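Local coordinates for protein PT26-6P (Thermococcus sp., PDB 2WB7) that is of unknown function but is encoded by an extrachromosomal mobile element of a euryarchaeon and combines immunoglobulin-like domains with a helical domain, at residues G261-S273 / M283-F295. Sequence-based numbering, arbitrary orientation.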
loop_
_atom_site.group_PDB
_atom_site.type_symbol
_atom_site.label_atom_id
_atom_site.label_comp_id
_atom_site.label_asym_id
_atom_site.label_seq_id
_atom_site.Cartn_x
_atom_site.Cartn_y
_atom_site.Cartn_z
ATOM N N GLY A 261 -6.576 -3.004 -0.540
ATOM C CA GLY A 261 -7.679 -2.460 0.244
ATOM C C GLY A 261 -7.908 -0.961 0.108
ATOM O O GLY A 261 -7.763 -0.403 -0.970
ATOM N N ALA A 262 -8.269 -0.314 1.214
ATOM C CA ALA A 262 -8.695 1.079 1.190
ATOM C C ALA A 262 -7.529 2.052 1.362
ATOM O O ALA A 262 -7.519 2.887 2.265
ATOM C CB ALA A 262 -9.744 1.309 2.260
ATOM N N LEU A 263 -6.553 1.964 0.474
ATOM C CA LEU A 263 -5.335 2.742 0.645
ATOM C C LEU A 263 -5.565 4.247 0.558
ATOM O O LEU A 263 -4.792 5.024 1.120
ATOM C CB LEU A 263 -4.252 2.309 -0.347
ATOM C CG LEU A 263 -2.862 2.912 -0.123
ATOM C CD1 LEU A 263 -2.258 2.493 1.221
ATOM C CD2 LEU A 263 -1.947 2.497 -1.277
ATOM N N SER A 264 -6.618 4.659 -0.145
ATOM C CA SER A 264 -6.946 6.078 -0.237
ATOM C C SER A 264 -7.478 6.615 1.091
ATOM O O SER A 264 -7.374 7.803 1.373
ATOM C CB SER A 264 -7.979 6.303 -1.329
ATOM O OG SER A 264 -7.471 5.961 -2.606
ATOM N N ASP A 265 -8.056 5.741 1.905
ATOM C CA ASP A 265 -8.687 6.178 3.148
ATOM C C ASP A 265 -7.691 6.318 4.296
ATOM O O ASP A 265 -7.726 7.308 5.033
ATOM C CB ASP A 265 -9.802 5.218 3.551
ATOM C CG ASP A 265 -10.864 5.076 2.472
ATOM O OD1 ASP A 265 -10.904 5.943 1.567
ATOM O OD2 ASP A 265 -11.647 4.099 2.523
ATOM N N PHE A 266 -6.816 5.320 4.450
ATOM C CA PHE A 266 -5.752 5.367 5.447
ATOM C C PHE A 266 -4.560 4.524 5.030
ATOM O O PHE A 266 -4.654 3.726 4.100
ATOM C CB PHE A 266 -6.256 4.948 6.831
ATOM C CG PHE A 266 -6.730 3.521 6.914
ATOM C CD1 PHE A 266 -5.965 2.565 7.542
ATOM C CD2 PHE A 266 -7.951 3.140 6.389
ATOM C CE1 PHE A 266 -6.413 1.252 7.629
ATOM C CE2 PHE A 266 -8.398 1.841 6.479
ATOM C CZ PHE A 266 -7.637 0.896 7.095
ATOM N N ILE A 267 -3.432 4.714 5.698
ATOM C CA ILE A 267 -2.209 4.040 5.287
ATOM C C ILE A 267 -1.477 3.429 6.465
ATOM O O ILE A 267 -1.717 3.771 7.625
ATOM C CB ILE A 267 -1.248 4.987 4.551
ATOM C CG1 ILE A 267 -0.454 5.831 5.548
ATOM C CG2 ILE A 267 -2.007 5.901 3.620
ATOM C CD1 ILE A 267 0.365 6.939 4.895
ATOM N N ILE A 268 -0.600 2.488 6.158
ATOM C CA ILE A 268 0.262 1.907 7.156
ATOM C C ILE A 268 1.702 2.109 6.721
ATOM O O ILE A 268 2.082 1.746 5.595
ATOM C CB ILE A 268 -0.017 0.417 7.330
ATOM C CG1 ILE A 268 -1.429 0.204 7.874
ATOM C CG2 ILE A 268 1.022 -0.216 8.244
ATOM C CD1 ILE A 268 -1.750 -1.265 8.155
ATOM N N ILE A 269 2.505 2.709 7.595
ATOM C CA ILE A 269 3.937 2.796 7.338
ATOM C C ILE A 269 4.635 1.751 8.202
ATOM O O ILE A 269 4.262 1.558 9.372
ATOM C CB ILE A 269 4.503 4.194 7.643
ATOM C CG1 ILE A 269 3.964 5.208 6.642
ATOM C CG2 ILE A 269 6.011 4.170 7.572
ATOM C CD1 ILE A 269 4.055 4.737 5.208
ATOM N N THR A 270 5.616 1.056 7.632
ATOM C CA THR A 270 6.357 0.047 8.390
ATOM C C THR A 270 7.792 0.470 8.593
ATOM O O THR A 270 8.504 0.774 7.635
ATOM C CB THR A 270 6.399 -1.330 7.677
ATOM O OG1 THR A 270 5.075 -1.871 7.539
ATOM C CG2 THR A 270 7.220 -2.292 8.494
ATOM N N ALA A 271 8.230 0.496 9.841
ATOM C CA ALA A 271 9.647 0.572 10.121
ATOM C C ALA A 271 10.012 -0.711 10.849
ATOM O O ALA A 271 9.257 -1.182 11.700
ATOM C CB ALA A 271 9.956 1.769 10.960
ATOM N N ALA A 272 11.158 -1.291 10.507
ATOM C CA ALA A 272 11.595 -2.507 11.174
ATOM C C ALA A 272 13.121 -2.541 11.306
ATOM O O ALA A 272 13.795 -1.611 10.864
ATOM C CB ALA A 272 11.086 -3.708 10.422
ATOM N N SER A 273 13.652 -3.594 11.942
ATOM C CA SER A 273 15.088 -3.857 11.939
ATOM C C SER A 273 15.487 -4.210 10.537
ATOM O O SER A 273 14.680 -4.759 9.788
ATOM C CB SER A 273 15.424 -5.054 12.816
ATOM O OG SER A 273 14.662 -5.038 13.998
HETATM N N MSE A 283 12.538 -6.342 15.188
HETATM C CA MSE A 283 11.513 -5.412 15.685
HETATM C C MSE A 283 10.704 -4.809 14.538
HETATM O O MSE A 283 11.268 -4.399 13.515
HETATM C CB MSE A 283 12.165 -4.229 16.406
HETATM C CG MSE A 283 13.224 -4.539 17.446
HETATM SE SE MSE A 283 12.396 -5.035 19.086
HETATM C CE MSE A 283 11.990 -6.813 18.564
ATOM N N TYR A 284 9.395 -4.704 14.717
ATOM C CA TYR A 284 8.563 -3.968 13.772
ATOM C C TYR A 284 7.854 -2.863 14.501
ATOM O O TYR A 284 7.580 -2.976 15.683
ATOM C CB TYR A 284 7.512 -4.870 13.120
ATOM C CG TYR A 284 8.078 -5.920 12.181
ATOM C CD1 TYR A 284 7.982 -5.770 10.804
ATOM C CD2 TYR A 284 8.703 -7.069 12.684
ATOM C CE1 TYR A 284 8.497 -6.721 9.956
ATOM C CE2 TYR A 284 9.227 -8.034 11.837
ATOM C CZ TYR A 284 9.129 -7.854 10.483
ATOM O OH TYR A 284 9.643 -8.812 9.643
ATOM N N LYS A 285 7.540 -1.804 13.776
ATOM C CA LYS A 285 6.805 -0.676 14.321
ATOM C C LYS A 285 5.906 -0.187 13.178
ATOM O O LYS A 285 6.396 0.178 12.098
ATOM C CB LYS A 285 7.800 0.409 14.738
ATOM C CG LYS A 285 7.491 1.140 16.039
ATOM C CD LYS A 285 8.569 2.211 16.328
ATOM C CE LYS A 285 8.562 2.670 17.784
ATOM N NZ LYS A 285 7.528 3.734 18.077
ATOM N N PHE A 286 4.597 -0.208 13.388
ATOM C CA PHE A 286 3.679 0.201 12.337
ATOM C C PHE A 286 2.967 1.507 12.663
ATOM O O PHE A 286 2.472 1.698 13.769
ATOM C CB PHE A 286 2.632 -0.875 12.091
ATOM C CG PHE A 286 3.200 -2.206 11.711
ATOM C CD1 PHE A 286 3.505 -3.154 12.686
ATOM C CD2 PHE A 286 3.389 -2.533 10.376
ATOM C CE1 PHE A 286 4.014 -4.406 12.335
ATOM C CE2 PHE A 286 3.897 -3.789 10.009
ATOM C CZ PHE A 286 4.207 -4.726 10.993
ATOM N N LEU A 287 2.914 2.402 11.689
ATOM C CA LEU A 287 2.168 3.634 11.826
ATOM C C LEU A 287 0.849 3.490 11.083
ATOM O O LEU A 287 0.829 3.081 9.917
ATOM C CB LEU A 287 2.970 4.757 11.194
ATOM C CG LEU A 287 2.435 6.154 11.409
ATOM C CD1 LEU A 287 2.036 6.313 12.857
ATOM C CD2 LEU A 287 3.524 7.109 11.080
ATOM N N ILE A 288 -0.255 3.804 11.747
ATOM C CA ILE A 288 -1.550 3.829 11.081
ATOM C C ILE A 288 -2.052 5.271 11.030
ATOM O O ILE A 288 -2.217 5.889 12.059
ATOM C CB ILE A 288 -2.572 2.948 11.811
ATOM C CG1 ILE A 288 -2.082 1.504 11.888
ATOM C CG2 ILE A 288 -3.908 2.974 11.093
ATOM C CD1 ILE A 288 -3.075 0.577 12.553
ATOM N N THR A 289 -2.276 5.808 9.836
ATOM C CA THR A 289 -2.637 7.226 9.689
ATOM C C THR A 289 -3.873 7.382 8.837
ATOM O O THR A 289 -3.926 6.844 7.732
ATOM C CB THR A 289 -1.540 8.031 8.946
ATOM O OG1 THR A 289 -0.251 7.500 9.258
ATOM C CG2 THR A 289 -1.578 9.500 9.327
ATOM N N PRO A 290 -4.873 8.123 9.330
ATOM C CA PRO A 290 -5.952 8.418 8.403
ATOM C C PRO A 290 -5.331 9.253 7.294
ATOM O O PRO A 290 -4.351 9.963 7.536
ATOM C CB PRO A 290 -6.913 9.255 9.242
ATOM C CG PRO A 290 -6.045 9.854 10.322
ATOM C CD PRO A 290 -5.078 8.751 10.645
ATOM N N ASN A 291 -5.857 9.137 6.082
ATOM C CA ASN A 291 -5.302 9.855 4.946
ATOM C C ASN A 291 -6.011 11.207 4.784
ATOM O O ASN A 291 -7.174 11.267 4.354
ATOM C CB ASN A 291 -5.386 9.001 3.683
ATOM C CG ASN A 291 -5.091 9.789 2.447
ATOM O OD1 ASN A 291 -5.046 11.017 2.490
ATOM N ND2 ASN A 291 -4.885 9.099 1.329
ATOM N N PRO A 292 -5.294 12.297 5.133
ATOM C CA PRO A 292 -5.852 13.593 5.548
ATOM C C PRO A 292 -6.830 14.209 4.552
ATOM O O PRO A 292 -6.454 14.482 3.407
ATOM C CB PRO A 292 -4.605 14.491 5.681
ATOM C CG PRO A 292 -3.432 13.553 5.777
ATOM C CD PRO A 292 -3.828 12.364 4.952
ATOM N N GLY A 293 -8.073 14.431 4.980
ATOM C CA GLY A 293 -9.038 15.158 4.153
ATOM C C GLY A 293 -9.157 14.578 2.761
ATOM O O GLY A 293 -9.201 15.304 1.772
ATOM N N TYR A 294 -9.210 13.260 2.679
ATOM C CA TYR A 294 -9.427 12.632 1.403
ATOM C C TYR A 294 -10.909 12.669 1.118
ATOM O O TYR A 294 -11.322 12.563 -0.030
ATOM C CB TYR A 294 -8.946 11.190 1.423
ATOM C CG TYR A 294 -9.335 10.431 0.192
ATOM C CD1 TYR A 294 -8.736 10.704 -1.029
ATOM C CD2 TYR A 294 -10.313 9.448 0.242
ATOM C CE1 TYR A 294 -9.095 10.015 -2.169
ATOM C CE2 TYR A 294 -10.681 8.753 -0.895
ATOM C CZ TYR A 294 -10.064 9.045 -2.095
ATOM O OH TYR A 294 -10.409 8.361 -3.229
ATOM N N PHE A 295 -11.703 12.828 2.170
ATOM C CA PHE A 295 -13.159 12.857 2.049
ATOM C C PHE A 295 -13.713 14.276 1.963
ATOM O O PHE A 295 -14.912 14.459 1.803
ATOM C CB PHE A 295 -13.805 12.141 3.227
ATOM C CG PHE A 295 -13.507 10.666 3.285
ATOM C CD1 PHE A 295 -12.493 10.171 4.097
ATOM C CD2 PHE A 295 -14.248 9.774 2.538
ATOM C CE1 PHE A 295 -12.217 8.810 4.149
ATOM C CE2 PHE A 295 -13.985 8.409 2.591
ATOM C CZ PHE A 295 -12.967 7.929 3.396
#
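Phe266-Ala272 and Met283-Pro290 are the two arms of an antiparallel beta hairpin in the second immunoglobulin-like domain, running 160° apart. Ile267, Ile269 and Ala271 form hydrogen-bonded pairs with Thr289, Leu287 and Lys285; Leu287 N, for example, reaches Ile269 O at 2.8 Å. At the hairpin's loop end the Ser273 hydroxyl joins the backbone pairing: OG accepts Met283 N at 2.8 Å, while Ser273 N donates to Met283 O.

Side chains alternate between the two faces. On one, Ala272 CB sits over the face of the Tyr284 ring, 4.1 Å from its centroid, a CH-pi contact. Phe286 lies alongside Thr270, and its CD2 also meets Ile268 CG2 at 3.9 Å. On the other face, Ile269 and Leu287 touch through their CB atoms.

Beyond the paired strands, Asn291 N donates to Asp265 O, and a type II turn then brings Tyr294 back against Ser264. With CG anti to the backbone N (chi1 171°), the Tyr294 ring presents a face to Ser264, whose CB lies 3.9 Å from the centroid and whose carbonyl O sits above the same ring, toward its rim. Replacing Tyr294 with an alanine would probably leave Ser264 CB without its aromatic cover and open a gap beside Asp265. Asp265 OD1 meets Phe295 CZ at 3.4 Å, while OD2 accepts Ala66 N.

In the eight-stranded sheet the hairpin is flanked by strands 253-261 and 336-343; helix 21-34 packs on Ile267 and Leu287, and Phe308 stacks with Phe286 on the other face.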